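PDB 6CMK: AztD protein from Citrobacter koseri, which acts as a periplasmic zinc chaperone, binding zinc ions and handing one of them directly to the solute-binding protein AztC of the AztABCD zinc transport system. Local coordinates for residues W348-N360 with V388-G400. Sequence-based numbering, arbitrary orientation.
Sequences WNDPRPRIAVADN and VEGQPFNIVAVGG
Two neighbouring blades of the beta propeller meet where strand 355-358, the innermost of its four-stranded blade, packs over 392-400, part of the C-terminal strand that completes the blade begun by N-terminal strand 32-42, the usual velcro closure; the two run nearly parallel, 11° apart. Alanines and Ile395 pack the interface: Ala356 CB sits 3.8 Å from Ile395 CG1, and Ala397 CB touches both Ala356 CB and Ala358 CB, 4.0 Å from the latter. Toward the N-terminal ends of the strands, Arg354 and Phe393 lie side by side. Phe393 holds its CG anti to the backbone N (chi1 -178°), bringing ring atom CE1 over the centre of the Arg354 guanidinium, with the two planes inclined at 48°. Arg354 NH1 turns back to Pro353 O at 2.9 Å, which steadies the guanidinium, while NE reaches a water that also accepts from Asn394 ND2; Asn394 OD1 is taken by Asn69. Two more waters donate to both strands, one joining Ile355 O to Ile395 O and the other Val357 O to Ala397 O. The blades are thus joined by apolar packing and two water-bridged carbonyl pairs, whereas buried Arg352 O, with no hydrogen-bonding partner in the model, rests against the Phe393 ring edge, 3.3 Å from CD1.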
loop_
_atom_site.group_PDB
_atom_site.type_symbol
_atom_site.label_atom_id
_atom_site.label_comp_id
_atom_site.label_asym_id
_atom_site.label_seq_id
_atom_site.Cartn_x
_atom_site.Cartn_y
_atom_site.Cartn_z
ATOM N N TRP B 348 35.016 -16.521 7.029
ATOM C CA TRP B 348 33.835 -16.089 6.290
ATOM C C TRP B 348 32.545 -16.707 6.820
ATOM O O TRP B 348 31.458 -16.234 6.471
ATOM C CB TRP B 348 33.995 -16.431 4.807
ATOM C CG TRP B 348 35.384 -16.217 4.279
ATOM C CD1 TRP B 348 36.441 -17.077 4.381
ATOM C CD2 TRP B 348 35.864 -15.076 3.556
ATOM N NE1 TRP B 348 37.549 -16.538 3.772
ATOM C CE2 TRP B 348 37.221 -15.312 3.257
ATOM C CE3 TRP B 348 35.277 -13.878 3.134
ATOM C CZ2 TRP B 348 38.002 -14.393 2.555
ATOM C CZ3 TRP B 348 36.055 -12.968 2.438
ATOM C CH2 TRP B 348 37.402 -13.231 2.157
ATOM N N ASN B 349 32.634 -17.741 7.653
ATOM C CA ASN B 349 31.453 -18.491 8.062
ATOM C C ASN B 349 30.877 -18.057 9.406
ATOM O O ASN B 349 29.743 -18.432 9.725
ATOM C CB ASN B 349 31.778 -19.988 8.118
ATOM C CG ASN B 349 32.222 -20.538 6.776
ATOM O OD1 ASN B 349 32.029 -19.905 5.741
ATOM N ND2 ASN B 349 32.816 -21.729 6.789
ATOM N N ASP B 350 31.609 -17.275 10.193
ATOM C CA ASP B 350 31.184 -16.983 11.551
ATOM C C ASP B 350 30.028 -15.980 11.565
ATOM O O ASP B 350 29.883 -15.177 10.640
ATOM C CB ASP B 350 32.358 -16.436 12.359
ATOM C CG ASP B 350 33.378 -17.506 12.695
ATOM O OD1 ASP B 350 33.017 -18.464 13.411
ATOM O OD2 ASP B 350 34.533 -17.398 12.230
ATOM N N PRO B 351 29.189 -16.014 12.604
ATOM C CA PRO B 351 28.121 -15.011 12.733
ATOM C C PRO B 351 28.689 -13.598 12.750
ATOM O O PRO B 351 29.743 -13.342 13.331
ATOM C CB PRO B 351 27.475 -15.360 14.079
ATOM C CG PRO B 351 28.546 -16.083 14.833
ATOM C CD PRO B 351 29.263 -16.882 13.792
ATOM N N ARG B 352 27.990 -12.655 12.138
ATOM C CA ARG B 352 28.207 -11.240 11.892
ATOM C C ARG B 352 26.913 -10.458 12.003
ATOM O O ARG B 352 25.822 -11.017 11.867
ATOM C CB ARG B 352 28.846 -10.996 10.521
ATOM C CG ARG B 352 30.155 -11.734 10.386
ATOM C CD ARG B 352 31.126 -11.041 9.461
ATOM N NE ARG B 352 32.306 -11.878 9.283
ATOM C CZ ARG B 352 32.311 -13.000 8.572
ATOM N NH1 ARG B 352 31.203 -13.413 7.961
ATOM N NH2 ARG B 352 33.422 -13.709 8.468
ATOM N N PRO B 353 27.012 -9.153 12.241
ATOM C CA PRO B 353 25.817 -8.311 12.370
ATOM C C PRO B 353 24.885 -8.351 11.164
ATOM O O PRO B 353 25.307 -8.524 10.019
ATOM C CB PRO B 353 26.415 -6.917 12.562
ATOM C CG PRO B 353 27.684 -7.196 13.303
ATOM C CD PRO B 353 28.231 -8.424 12.635
ATOM N N ARG B 354 23.595 -8.160 11.454
ATOM C CA ARG B 354 22.542 -7.993 10.460
ATOM C C ARG B 354 21.696 -6.791 10.866
ATOM O O ARG B 354 21.526 -6.518 12.061
ATOM C CB ARG B 354 21.666 -9.260 10.346
ATOM C CG ARG B 354 22.437 -10.519 9.889
ATOM C CD ARG B 354 22.850 -10.325 8.442
ATOM N NE ARG B 354 23.493 -11.484 7.827
ATOM C CZ ARG B 354 24.801 -11.655 7.693
ATOM N NH1 ARG B 354 25.656 -10.755 8.157
ATOM N NH2 ARG B 354 25.256 -12.746 7.086
ATOM N N ILE B 355 21.185 -6.066 9.858
ATOM C CA ILE B 355 20.421 -4.831 10.034
ATOM C C ILE B 355 18.936 -5.102 9.812
ATOM O O ILE B 355 18.557 -5.810 8.871
ATOM C CB ILE B 355 20.872 -3.732 9.047
ATOM C CG1 ILE B 355 22.392 -3.631 8.880
ATOM C CG2 ILE B 355 20.293 -2.395 9.467
ATOM C CD1 ILE B 355 22.773 -2.873 7.592
ATOM N N ALA B 356 18.090 -4.495 10.644
ATOM C CA ALA B 356 16.665 -4.349 10.351
ATOM C C ALA B 356 16.221 -2.926 10.661
ATOM O O ALA B 356 16.884 -2.192 11.390
ATOM C CB ALA B 356 15.798 -5.334 11.152
ATOM N N VAL B 357 15.071 -2.540 10.103
ATOM C CA VAL B 357 14.493 -1.219 10.344
ATOM C C VAL B 357 13.049 -1.389 10.799
ATOM O O VAL B 357 12.285 -2.128 10.175
ATOM C CB VAL B 357 14.541 -0.329 9.087
ATOM C CG1 VAL B 357 14.027 1.074 9.422
ATOM C CG2 VAL B 357 15.950 -0.250 8.523
ATOM N N ALA B 358 12.675 -0.689 11.873
ATOM C CA ALA B 358 11.299 -0.665 12.353
ATOM C C ALA B 358 10.978 0.743 12.823
ATOM O O ALA B 358 11.718 1.310 13.631
ATOM C CB ALA B 358 11.069 -1.656 13.499
ATOM N N ASP B 359 9.872 1.296 12.317
ATOM C CA ASP B 359 9.381 2.624 12.706
ATOM C C ASP B 359 10.514 3.620 12.468
ATOM O O ASP B 359 10.998 3.723 11.331
ATOM C CB ASP B 359 8.849 2.558 14.142
ATOM C CG ASP B 359 7.880 3.678 14.459
ATOM O OD1 ASP B 359 7.334 4.284 13.512
ATOM O OD2 ASP B 359 7.666 3.957 15.655
ATOM N N ASN B 360 10.968 4.347 13.480
ATOM C CA ASN B 360 12.022 5.338 13.298
ATOM C C ASN B 360 13.339 4.879 13.914
ATOM O O ASN B 360 14.152 5.697 14.347
ATOM C CB ASN B 360 11.573 6.672 13.885
ATOM C CG ASN B 360 10.330 7.208 13.197
ATOM O OD1 ASN B 360 10.094 6.938 12.010
ATOM N ND2 ASN B 360 9.519 7.958 13.936
ATOM N N VAL B 388 19.730 -10.187 24.232
ATOM C CA VAL B 388 19.107 -11.358 23.616
ATOM C C VAL B 388 20.082 -12.511 23.805
ATOM O O VAL B 388 21.171 -12.503 23.220
ATOM C CB VAL B 388 18.801 -11.159 22.123
ATOM C CG1 VAL B 388 18.093 -12.387 21.550
ATOM C CG2 VAL B 388 17.965 -9.910 21.896
ATOM N N GLU B 389 19.698 -13.502 24.599
ATOM C CA GLU B 389 20.637 -14.565 24.914
ATOM C C GLU B 389 21.006 -15.339 23.653
ATOM O O GLU B 389 20.215 -15.464 22.714
ATOM C CB GLU B 389 20.069 -15.498 25.983
ATOM C CG GLU B 389 18.664 -16.025 25.737
ATOM C CD GLU B 389 18.127 -16.789 26.935
ATOM O OE1 GLU B 389 18.631 -16.564 28.056
ATOM O OE2 GLU B 389 17.210 -17.618 26.758
ATOM N N GLY B 390 22.245 -15.818 23.621
ATOM C CA GLY B 390 22.738 -16.544 22.472
ATOM C C GLY B 390 23.527 -15.688 21.502
ATOM O O GLY B 390 24.218 -14.741 21.889
ATOM N N GLN B 391 23.435 -16.042 20.223
ATOM C CA GLN B 391 24.090 -15.329 19.133
ATOM C C GLN B 391 23.000 -14.814 18.205
ATOM O O GLN B 391 22.746 -15.397 17.138
ATOM C CB GLN B 391 25.070 -16.229 18.391
ATOM C CG GLN B 391 26.329 -16.492 19.171
ATOM C CD GLN B 391 27.427 -17.034 18.296
ATOM O OE1 GLN B 391 28.530 -16.486 18.245
ATOM N NE2 GLN B 391 27.130 -18.116 17.588
ATOM N N PRO B 392 22.319 -13.738 18.586
ATOM C CA PRO B 392 21.295 -13.177 17.700
ATOM C C PRO B 392 21.923 -12.803 16.370
ATOM O O PRO B 392 22.938 -12.105 16.318
ATOM C CB PRO B 392 20.788 -11.955 18.469
ATOM C CG PRO B 392 21.894 -11.607 19.412
ATOM C CD PRO B 392 22.547 -12.899 19.778
ATOM N N PHE B 393 21.326 -13.300 15.292
ATOM C CA PHE B 393 21.962 -13.251 13.983
ATOM C C PHE B 393 21.022 -12.642 12.946
ATOM O O PHE B 393 20.998 -11.419 12.774
ATOM C CB PHE B 393 22.417 -14.671 13.619
ATOM C CG PHE B 393 23.134 -14.783 12.312
ATOM C CD1 PHE B 393 24.060 -13.839 11.918
ATOM C CD2 PHE B 393 22.907 -15.872 11.496
ATOM C CE1 PHE B 393 24.723 -13.960 10.707
ATOM C CE2 PHE B 393 23.566 -16.001 10.297
ATOM C CZ PHE B 393 24.474 -15.050 9.898
ATOM N N ASN B 394 20.234 -13.464 12.258
ATOM C CA ASN B 394 19.315 -12.950 11.249
ATOM C C ASN B 394 18.134 -12.232 11.892
ATOM O O ASN B 394 17.623 -12.642 12.935
ATOM C CB ASN B 394 18.792 -14.081 10.364
ATOM C CG ASN B 394 19.879 -14.718 9.526
ATOM O OD1 ASN B 394 20.003 -15.947 9.465
ATOM N ND2 ASN B 394 20.680 -13.891 8.883
ATOM N N ILE B 395 17.678 -11.165 11.244
ATOM C CA ILE B 395 16.637 -10.334 11.831
ATOM C C ILE B 395 15.756 -9.765 10.725
ATOM O O ILE B 395 16.237 -9.340 9.669
ATOM C CB ILE B 395 17.264 -9.225 12.714
ATOM C CG1 ILE B 395 16.178 -8.356 13.348
ATOM C CG2 ILE B 395 18.236 -8.364 11.910
ATOM C CD1 ILE B 395 16.728 -7.433 14.428
ATOM N N VAL B 396 14.445 -9.785 10.967
ATOM C CA VAL B 396 13.486 -9.062 10.138
ATOM C C VAL B 396 12.502 -8.363 11.067
ATOM O O VAL B 396 12.350 -8.724 12.236
ATOM C CB VAL B 396 12.732 -9.960 9.127
ATOM C CG1 VAL B 396 13.712 -10.572 8.119
ATOM C CG2 VAL B 396 11.915 -11.039 9.844
ATOM N N ALA B 397 11.840 -7.339 10.531
ATOM C CA ALA B 397 10.911 -6.511 11.293
ATOM C C ALA B 397 9.635 -6.286 10.495
ATOM O O ALA B 397 9.685 -6.104 9.279
ATOM C CB ALA B 397 11.522 -5.145 11.626
ATOM N N VAL B 398 8.498 -6.268 11.189
ATOM C CA VAL B 398 7.219 -5.906 10.581
ATOM C C VAL B 398 6.516 -4.901 11.483
ATOM O O VAL B 398 6.840 -4.752 12.663
ATOM C CB VAL B 398 6.293 -7.127 10.346
ATOM C CG1 VAL B 398 6.976 -8.172 9.472
ATOM C CG2 VAL B 398 5.817 -7.737 11.670
ATOM N N GLY B 399 5.524 -4.220 10.923
ATOM C CA GLY B 399 4.686 -3.371 11.745
ATOM C C GLY B 399 4.310 -2.086 11.043
ATOM O O GLY B 399 4.552 -1.903 9.854
ATOM N N GLY B 400 3.726 -1.189 11.827
ATOM C CA GLY B 400 3.152 0.071 11.362
ATOM C C GLY B 400 2.181 0.601 12.409
ATOM O O GLY B 400 2.327 0.330 13.593
HETATM O O HOH W 1 22.537 -14.287 7.089
HETATM O O HOH W 2 16.528 -7.228 7.924
HETATM O O HOH W 3 10.470 -3.259 8.425
#